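Hypothetical protein (Rhodococcus sp., PDB 2OV9) probably hydrolyses medium- and long-chain fatty acyl-CoA thioesters to free fatty acids and coenzyme A, as a member of the hotdog-fold thioesterase superfamily. Local coordinates at residues B[59-62]-B[63-67]; B[127-130]-B[131-135]; B[35-38]-B[39-43]. All blocks are in the same frame, centred on the assembly; numbering follows the deposited sequence.

Contact 1: B[59-62]-B[63-67]; sequences NSIA and GHLEE
Ile-61 and Leu-65, one helical turn apart, run alongside each other in the same direction, with CG2 of Ile-61 meeting CD1 of Leu-65 at 4.1 Å. The isoleucine turns this methyl anti to its own backbone nitrogen, while its CG1 branch takes the side of that nitrogen. Leu-65 also lays its branch point over the preceding turn, where CG comes to 3.2 Å from Ile-61 O. One residue further on, Glu-66 passes over the carbonyl of Ala-62. Its CG stands beside the backbone N, anti to the carbonyl carbon (chi1 -74°), which sets CG 3.2 Å from Ala-62 O; beyond CG the chain is extended, and OE2 ends 4.2 Å from Ala-62 CB. Beneath these side chains runs the i to i+4 ladder of an alpha-helix, the second of the N-terminal helical domain. Four successive bonds bind the two segments, the straightest being Leu-65 N to Ile-61 O at 3.0 Å (N-H...O 171°), and Glu-66 N reaches Ala-62 O at 2.9 Å. Beyond the helix, the second subunit packs against this surface: the carboxylate of Glu-66 forms a salt bridge through OE2 with Arg-36 of that subunit, and Leu-65 packs on its Ala-40. Near the last turn the ring of His-64 stacks with that of His-68, whose ND1 is hydrogen-bonded to His-64 O.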
ATOM      1  N   ASN B  59     -11.967 -19.250   1.096  1.00 35.70           N
ATOM      2  CA  ASN B  59     -11.475 -19.959  -0.087  1.00 35.97           C
ATOM      3  C   ASN B  59     -12.612 -20.345  -1.055  1.00 36.03           C
ATOM      4  O   ASN B  59     -12.442 -20.249  -2.275  1.00 37.05           O
ATOM      5  CB  ASN B  59     -10.661 -21.201   0.322  1.00 35.86           C
ATOM      6  CG  ASN B  59      -9.188 -20.882   0.637  1.00 36.70           C
ATOM      7  OD1 ASN B  59      -8.639 -21.328   1.653  1.00 38.94           O
ATOM      8  ND2 ASN B  59      -8.544 -20.132  -0.241  1.00 32.26           N
ATOM      9  N   SER B  60     -13.753 -20.779  -0.506  1.00 35.62           N
ATOM     10  CA  SER B  60     -14.953 -21.101  -1.280  1.00 35.97           C
ATOM     11  C   SER B  60     -15.449 -19.866  -2.026  1.00 36.19           C
ATOM     12  O   SER B  60     -15.757 -19.930  -3.236  1.00 35.37           O
ATOM     13  CB  SER B  60     -16.072 -21.639  -0.373  1.00 36.07           C
ATOM     14  OG  SER B  60     -17.232 -21.954  -1.127  1.00 38.15           O
ATOM     15  N   ILE B  61     -15.536 -18.749  -1.303  1.00 36.30           N
ATOM     16  CA  ILE B  61     -15.908 -17.464  -1.910  1.00 37.00           C
ATOM     17  C   ILE B  61     -14.968 -17.072  -3.040  1.00 37.41           C
ATOM     18  O   ILE B  61     -15.418 -16.669  -4.125  1.00 37.69           O
ATOM     19  CB  ILE B  61     -15.982 -16.335  -0.886  1.00 36.62           C
ATOM     20  CG1 ILE B  61     -17.173 -16.558   0.047  1.00 37.17           C
ATOM     21  CG2 ILE B  61     -16.130 -14.988  -1.608  1.00 37.67           C
ATOM     22  CD1 ILE B  61     -17.153 -15.710   1.344  1.00 38.89           C
ATOM     23  N   ALA B  62     -13.667 -17.197  -2.803  1.00 37.16           N
ATOM     24  CA  ALA B  62     -12.684 -16.859  -3.840  1.00 37.01           C
ATOM     25  C   ALA B  62     -12.832 -17.745  -5.077  1.00 37.38           C
ATOM     26  O   ALA B  62     -12.699 -17.263  -6.211  1.00 38.14           O
ATOM     27  CB  ALA B  62     -11.291 -16.969  -3.289  1.00 36.72           C
ATOM     28  N   GLY B  63     -13.072 -19.038  -4.861  1.00 36.71           N
ATOM     29  CA  GLY B  63     -13.287 -19.981  -5.964  1.00 37.13           C
ATOM     30  C   GLY B  63     -14.467 -19.563  -6.833  1.00 37.27           C
ATOM     31  O   GLY B  63     -14.367 -19.556  -8.064  1.00 37.16           O
ATOM     32  N   HIS B  64     -15.573 -19.194  -6.189  1.00 37.27           N
ATOM     33  CA  HIS B  64     -16.752 -18.685  -6.892  1.00 37.27           C
ATOM     34  C   HIS B  64     -16.388 -17.462  -7.759  1.00 37.36           C
ATOM     35  O   HIS B  64     -16.697 -17.405  -8.959  1.00 37.97           O
ATOM     36  CB  HIS B  64     -17.862 -18.267  -5.898  1.00 36.74           C
ATOM     37  CG  HIS B  64     -19.145 -17.905  -6.587  1.00 37.54           C
ATOM     38  ND1 HIS B  64     -19.486 -16.606  -6.906  1.00 39.51           N
ATOM     39  CD2 HIS B  64     -20.132 -18.685  -7.083  1.00 36.33           C
ATOM     40  CE1 HIS B  64     -20.636 -16.607  -7.566  1.00 36.29           C
ATOM     41  NE2 HIS B  64     -21.048 -17.855  -7.682  1.00 39.40           N
ATOM     42  N   LEU B  65     -15.756 -16.477  -7.141  1.00 37.13           N
ATOM     43  CA  LEU B  65     -15.348 -15.247  -7.844  1.00 36.86           C
ATOM     44  C   LEU B  65     -14.465 -15.535  -9.044  1.00 37.16           C
ATOM     45  O   LEU B  65     -14.631 -14.936 -10.121  1.00 37.21           O
ATOM     46  CB  LEU B  65     -14.628 -14.287  -6.898  1.00 34.87           C
ATOM     47  CG  LEU B  65     -15.471 -13.847  -5.692  1.00 36.35           C
ATOM     48  CD1 LEU B  65     -14.676 -12.886  -4.795  1.00 36.28           C
ATOM     49  CD2 LEU B  65     -16.809 -13.242  -6.132  1.00 37.08           C
ATOM     50  N   GLU B  66     -13.534 -16.456  -8.851  1.00 37.97           N
ATOM     51  CA  GLU B  66     -12.634 -16.870  -9.930  1.00 38.95           C
ATOM     52  C   GLU B  66     -13.379 -17.513 -11.088  1.00 39.21           C
ATOM     53  O   GLU B  66     -13.035 -17.303 -12.242  1.00 38.81           O
ATOM     54  CB  GLU B  66     -11.569 -17.819  -9.385  1.00 39.37           C
ATOM     55  CG  GLU B  66     -10.490 -17.115  -8.542  1.00 38.62           C
ATOM     56  CD  GLU B  66      -9.759 -18.066  -7.603  1.00 40.65           C
ATOM     57  OE1 GLU B  66      -9.956 -19.313  -7.720  1.00 37.39           O
ATOM     58  OE2 GLU B  66      -8.998 -17.551  -6.739  1.00 40.16           O
ATOM     59  N   GLU B  67     -14.407 -18.295 -10.775  1.00 39.73           N
ATOM     60  CA  GLU B  67     -15.123 -19.034 -11.800  1.00 40.67           C
ATOM     61  C   GLU B  67     -16.122 -18.166 -12.546  1.00 40.80           C
ATOM     62  O   GLU B  67     -16.671 -18.592 -13.558  1.00 40.62           O
ATOM     63  CB  GLU B  67     -15.809 -20.265 -11.200  1.00 40.84           C
ATOM     64  CG  GLU B  67     -14.840 -21.352 -10.782  1.00 43.53           C
ATOM     65  CD  GLU B  67     -13.818 -21.643 -11.847  1.00 48.06           C
ATOM     66  OE1 GLU B  67     -14.174 -22.303 -12.847  1.00 49.79           O
ATOM     67  OE2 GLU B  67     -12.654 -21.203 -11.692  1.00 50.06           O
TER

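Contact 2: B[127-130]-B[131-135]; sequences GHVH and GGVSA
His-130 O receives the backbone N-H of Ser-134 at 3.0 Å as the chain passes from loop into helix. Val-133 N approaches the same oxygen at 2.8 Å, but this bond is weak because the N-H...O angle is only 125°. His-130 is the N-cap of helix 131-148, the central helix of the hotdog fold, and its side chain makes the capping bond itself: ND1 accepts from Gly-132 N at 2.9 Å. The donor lies at the ring edge, 1° out of the imidazole plane. With CG anti to the backbone nitrogen (chi1 -164°), the ring folds beside the first turn and brings ND1 to that amide; Gly-132, lacking a side chain, lets it lie close. Next to the cap, Val-129 and Val-133 cross at about a right angle with their CG1 methyls 3.7 Å apart, while the other methyl of Val-133, CG2, rests 3.8 Å from His-130 CB. Val-129 CG1 also lies 3.6 Å from Ser-134 OG. That hydroxyl is linked by a water 2.7 Å away from OG to Val-129 O, whose bond to the water is weak. In the second subunit, Trp-80 meets the His-130 ring edge-to-face, and His-140 pairs through its ND1 with His-130 NE2. An alanine in place of His-130 would remove both ring nitrogens and is likely to leave Gly-132 N without its cap and His-140 of the second subunit without its mate. Because ND1 is taken up by Gly-132 N, NE2 is left to pair across the interface, so that the cap ties the helix start to the dimer partner.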
ATOM      1  N   GLY B 127      -0.462   2.792  16.378  1.00 35.13           N
ATOM      2  CA  GLY B 127      -1.437   3.877  16.324  1.00 34.51           C
ATOM      3  C   GLY B 127      -1.244   4.854  15.181  1.00 33.54           C
ATOM      4  O   GLY B 127      -1.977   5.829  15.094  1.00 32.75           O
ATOM      5  N   HIS B 128      -0.263   4.590  14.310  1.00 32.47           N
ATOM      6  CA  HIS B 128       0.100   5.516  13.253  1.00 33.12           C
ATOM      7  C   HIS B 128       0.230   4.827  11.899  1.00 32.38           C
ATOM      8  O   HIS B 128       0.395   3.598  11.818  1.00 31.56           O
ATOM      9  CB  HIS B 128       1.373   6.281  13.607  1.00 32.30           C
ATOM     10  CG  HIS B 128       1.210   7.149  14.824  1.00 34.60           C
ATOM     11  ND1 HIS B 128       1.230   6.646  16.105  1.00 35.49           N
ATOM     12  CD2 HIS B 128       0.947   8.471  14.946  1.00 35.15           C
ATOM     13  CE1 HIS B 128       1.019   7.626  16.967  1.00 35.82           C
ATOM     14  NE2 HIS B 128       0.849   8.746  16.289  1.00 35.50           N
ATOM     15  N   VAL B 129       0.104   5.637  10.860  1.00 32.24           N
ATOM     16  CA  VAL B 129       0.120   5.175   9.489  1.00 31.87           C
ATOM     17  C   VAL B 129       1.549   4.820   9.149  1.00 32.53           C
ATOM     18  O   VAL B 129       2.477   5.593   9.436  1.00 33.75           O
ATOM     19  CB  VAL B 129      -0.344   6.304   8.543  1.00 32.51           C
ATOM     20  CG1 VAL B 129      -0.186   5.887   7.069  1.00 30.37           C
ATOM     21  CG2 VAL B 129      -1.813   6.686   8.855  1.00 32.34           C
ATOM     22  N   HIS B 130       1.736   3.663   8.532  1.00 33.38           N
ATOM     23  CA  HIS B 130       3.049   3.282   8.012  1.00 33.17           C
ATOM     24  C   HIS B 130       3.621   4.377   7.087  1.00 32.89           C
ATOM     25  O   HIS B 130       2.948   4.831   6.156  1.00 33.14           O
ATOM     26  CB  HIS B 130       2.898   1.966   7.265  1.00 33.47           C
ATOM     27  CG  HIS B 130       4.185   1.259   7.001  1.00 34.96           C
ATOM     28  ND1 HIS B 130       5.160   1.773   6.175  1.00 35.64           N
ATOM     29  CD2 HIS B 130       4.648   0.057   7.428  1.00 34.83           C
ATOM     30  CE1 HIS B 130       6.176   0.931   6.119  1.00 35.41           C
ATOM     31  NE2 HIS B 130       5.886  -0.123   6.862  1.00 34.83           N
ATOM     32  N   GLY B 131       4.858   4.794   7.316  1.00 32.40           N
ATOM     33  CA  GLY B 131       5.468   5.821   6.491  1.00 32.67           C
ATOM     34  C   GLY B 131       5.394   5.478   5.002  1.00 32.66           C
ATOM     35  O   GLY B 131       5.237   6.362   4.156  1.00 32.66           O
ATOM     36  N   GLY B 132       5.476   4.188   4.692  1.00 32.74           N
ATOM     37  CA  GLY B 132       5.371   3.696   3.290  1.00 32.63           C
ATOM     38  C   GLY B 132       3.967   3.876   2.718  1.00 33.21           C
ATOM     39  O   GLY B 132       3.799   4.099   1.516  1.00 32.45           O
ATOM     40  N   VAL B 133       2.947   3.745   3.570  1.00 32.77           N
ATOM     41  CA  VAL B 133       1.575   3.950   3.118  1.00 32.94           C
ATOM     42  C   VAL B 133       1.409   5.437   2.814  1.00 32.67           C
ATOM     43  O   VAL B 133       0.765   5.822   1.821  1.00 32.53           O
ATOM     44  CB  VAL B 133       0.545   3.498   4.185  1.00 32.78           C
ATOM     45  CG1 VAL B 133      -0.870   4.083   3.900  1.00 32.92           C
ATOM     46  CG2 VAL B 133       0.507   1.968   4.268  1.00 32.11           C
ATOM     47  N   SER B 134       1.967   6.290   3.675  1.00 33.09           N
ATOM     48  CA  SER B 134       1.913   7.740   3.409  1.00 33.42           C
ATOM     49  C   SER B 134       2.536   8.059   2.055  1.00 33.83           C
ATOM     50  O   SER B 134       2.004   8.869   1.267  1.00 33.34           O
ATOM     51  CB  SER B 134       2.601   8.511   4.529  1.00 33.47           C
ATOM     52  OG  SER B 134       1.716   8.583   5.637  1.00 34.66           O
ATOM     53  N   ALA B 135       3.652   7.402   1.773  1.00 32.98           N
ATOM     54  CA  ALA B 135       4.337   7.580   0.493  1.00 33.33           C
ATOM     55  C   ALA B 135       3.451   7.089  -0.658  1.00 34.12           C
ATOM     56  O   ALA B 135       3.369   7.756  -1.713  1.00 32.44           O
ATOM     57  CB  ALA B 135       5.715   6.841   0.507  1.00 32.97           C
TER
HETATM   58  O   HOH W   1       3.399   8.422   7.731  1.00 30.35           O

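Contact 3: B[35-38]-B[39-43]; sequences RRVV and DALLR
Asp-39 begins the second segment by giving its backbone N-H to Arg-35 O at 3.0 Å (N-H...O 171°), while its CB lies 3.7 Å from both Arg-35 O and Arg-36 O. CG is anti to the backbone nitrogen (chi1 -165°), which leads the carboxylate off the preceding turn; OD2 forms a salt bridge with Arg-43 NH1 at 2.7 Å, four residues on, with the carboxylate carbon in plane at the guanidinium edge. Next, Ala-40 donates to Arg-36 O, and its CB sits 3.4 Å from the same oxygen. This small residue faces Leu-65 of the second subunit, and the guanidinium of Arg-36 reaches across to a salt bridge with Glu-66 there. All this belongs to the last turns of helix 26-43, the first helix of the N-terminal helical domain, one side of which serves the dimer. Leu-41 continues the pattern with a bond to Val-37 O at 2.9 Å; the two side chains extend in a common direction, flank against flank, Val-37 CG1 touching Leu-41 CD1 at 4.0 Å. Leu-42 brings CD1 to 3.9 Å from Val-38 O, and its amide bonds instead to Asp-39 O, three residues back. Its side chain rests on Ile-120, a loop residue that Arg-43 also touches.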
ATOM      1  N   ARG B  35     -13.015  -5.519   2.713  1.00 33.67           N
ATOM      2  CA  ARG B  35     -12.222  -4.567   3.499  1.00 33.31           C
ATOM      3  C   ARG B  35     -12.507  -4.774   4.986  1.00 33.63           C
ATOM      4  O   ARG B  35     -11.615  -4.652   5.828  1.00 32.61           O
ATOM      5  CB  ARG B  35     -12.554  -3.116   3.110  1.00 32.73           C
ATOM      6  CG  ARG B  35     -12.112  -2.721   1.701  1.00 32.24           C
ATOM      7  CD  ARG B  35     -12.285  -1.185   1.448  1.00 32.12           C
ATOM      8  NE  ARG B  35     -11.862  -0.856   0.097  1.00 31.61           N
ATOM      9  CZ  ARG B  35     -12.695  -0.729  -0.926  1.00 32.01           C
ATOM     10  NH1 ARG B  35     -14.009  -0.857  -0.734  1.00 35.36           N
ATOM     11  NH2 ARG B  35     -12.229  -0.467  -2.129  1.00 30.34           N
ATOM     12  N   ARG B  36     -13.759  -5.078   5.292  1.00 33.92           N
ATOM     13  CA  ARG B  36     -14.194  -5.251   6.678  1.00 35.01           C
ATOM     14  C   ARG B  36     -13.573  -6.533   7.274  1.00 35.43           C
ATOM     15  O   ARG B  36     -13.183  -6.562   8.447  1.00 35.19           O
ATOM     16  CB  ARG B  36     -15.725  -5.294   6.717  1.00 35.39           C
ATOM     17  CG  ARG B  36     -16.304  -5.383   8.079  1.00 36.59           C
ATOM     18  CD  ARG B  36     -17.788  -5.696   8.022  1.00 38.11           C
ATOM     19  NE  ARG B  36     -18.291  -5.993   9.357  1.00 36.37           N
ATOM     20  CZ  ARG B  36     -19.542  -6.355   9.616  1.00 39.63           C
ATOM     21  NH1 ARG B  36     -20.435  -6.470   8.620  1.00 36.70           N
ATOM     22  NH2 ARG B  36     -19.905  -6.599  10.875  1.00 36.86           N
ATOM     23  N   VAL B  37     -13.507  -7.578   6.463  1.00 35.25           N
ATOM     24  CA  VAL B  37     -12.841  -8.835   6.820  1.00 35.62           C
ATOM     25  C   VAL B  37     -11.328  -8.619   7.081  1.00 36.27           C
ATOM     26  O   VAL B  37     -10.796  -9.109   8.095  1.00 35.58           O
ATOM     27  CB  VAL B  37     -13.023  -9.916   5.709  1.00 36.23           C
ATOM     28  CG1 VAL B  37     -12.077 -11.102   5.932  1.00 34.85           C
ATOM     29  CG2 VAL B  37     -14.479 -10.381   5.603  1.00 35.87           C
ATOM     30  N   VAL B  38     -10.654  -7.932   6.152  1.00 35.49           N
ATOM     31  CA  VAL B  38      -9.232  -7.562   6.293  1.00 36.09           C
ATOM     32  C   VAL B  38      -8.973  -6.837   7.611  1.00 36.20           C
ATOM     33  O   VAL B  38      -8.069  -7.211   8.350  1.00 36.50           O
ATOM     34  CB  VAL B  38      -8.729  -6.717   5.105  1.00 36.89           C
ATOM     35  CG1 VAL B  38      -7.316  -6.137   5.387  1.00 37.14           C
ATOM     36  CG2 VAL B  38      -8.754  -7.552   3.796  1.00 36.37           C
ATOM     37  N   ASP B  39      -9.764  -5.813   7.917  1.00 36.13           N
ATOM     38  CA  ASP B  39      -9.652  -5.137   9.215  1.00 37.06           C
ATOM     39  C   ASP B  39      -9.823  -6.111  10.404  1.00 36.95           C
ATOM     40  O   ASP B  39      -8.998  -6.121  11.333  1.00 36.76           O
ATOM     41  CB  ASP B  39     -10.698  -4.020   9.311  1.00 37.31           C
ATOM     42  CG  ASP B  39     -10.413  -3.058  10.434  1.00 40.39           C
ATOM     43  OD1 ASP B  39      -9.695  -2.076  10.225  1.00 42.02           O
ATOM     44  OD2 ASP B  39     -10.894  -3.290  11.561  1.00 47.58           O
ATOM     45  N   ALA B  40     -10.891  -6.918  10.369  1.00 36.24           N
ATOM     46  CA  ALA B  40     -11.269  -7.785  11.496  1.00 36.83           C
ATOM     47  C   ALA B  40     -10.227  -8.864  11.811  1.00 35.95           C
ATOM     48  O   ALA B  40     -10.006  -9.190  12.975  1.00 36.11           O
ATOM     49  CB  ALA B  40     -12.643  -8.432  11.245  1.00 35.79           C
ATOM     50  N   LEU B  41      -9.603  -9.396  10.761  1.00 36.18           N
ATOM     51  CA  LEU B  41      -8.545 -10.415  10.884  1.00 36.54           C
ATOM     52  C   LEU B  41      -7.379  -9.921  11.712  1.00 37.00           C
ATOM     53  O   LEU B  41      -6.761 -10.689  12.436  1.00 36.26           O
ATOM     54  CB  LEU B  41      -8.043 -10.849   9.489  1.00 36.73           C
ATOM     55  CG  LEU B  41      -8.834 -11.903   8.693  1.00 35.34           C
ATOM     56  CD1 LEU B  41      -8.347 -12.000   7.214  1.00 36.45           C
ATOM     57  CD2 LEU B  41      -8.726 -13.263   9.349  1.00 36.17           C
ATOM     58  N   LEU B  42      -7.077  -8.627  11.626  1.00 37.00           N
ATOM     59  CA  LEU B  42      -5.947  -8.073  12.393  1.00 37.14           C
ATOM     60  C   LEU B  42      -6.277  -7.860  13.869  1.00 37.91           C
ATOM     61  O   LEU B  42      -5.383  -7.700  14.701  1.00 37.59           O
ATOM     62  CB  LEU B  42      -5.456  -6.764  11.763  1.00 37.38           C
ATOM     63  CG  LEU B  42      -4.642  -6.950  10.484  1.00 36.87           C
ATOM     64  CD1 LEU B  42      -4.669  -5.698   9.637  1.00 35.42           C
ATOM     65  CD2 LEU B  42      -3.187  -7.358  10.795  1.00 35.06           C
ATOM     66  N   ARG B  43      -7.563  -7.852  14.180  1.00 38.17           N
ATOM     67  CA  ARG B  43      -8.030  -7.632  15.542  1.00 38.62           C
ATOM     68  C   ARG B  43      -8.575  -8.887  16.200  1.00 38.40           C
ATOM     69  O   ARG B  43      -8.859  -8.869  17.399  1.00 37.91           O
ATOM     70  CB  ARG B  43      -9.156  -6.610  15.560  1.00 39.40           C
ATOM     71  CG  ARG B  43      -8.745  -5.219  15.214  1.00 42.94           C
ATOM     72  CD  ARG B  43      -9.902  -4.264  15.464  1.00 47.66           C
ATOM     73  NE  ARG B  43      -9.426  -2.912  15.742  1.00 52.90           N
ATOM     74  CZ  ARG B  43      -9.183  -2.004  14.808  1.00 52.45           C
ATOM     75  NH1 ARG B  43      -9.379  -2.315  13.541  1.00 56.37           N
ATOM     76  NH2 ARG B  43      -8.747  -0.795  15.133  1.00 50.62           N
TER

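Contacts 1 and 3 occupy the two consecutive helices of the N-terminal helical domain, with centres 19 Å apart and nearest atoms about 7 Å apart. They do not touch within the chain, yet each meets the other's copy across the dimer. Contact 2 belongs to the hotdog thioesterase part of the chain, its centre 18 Å from that of contact 3 and 31 Å from that of contact 1. It too faces the second subunit, through His-130. In hotdog thioesterases the active sites generally lie at the subunit interface near the start of the central helix, consistent with the position of contact 2.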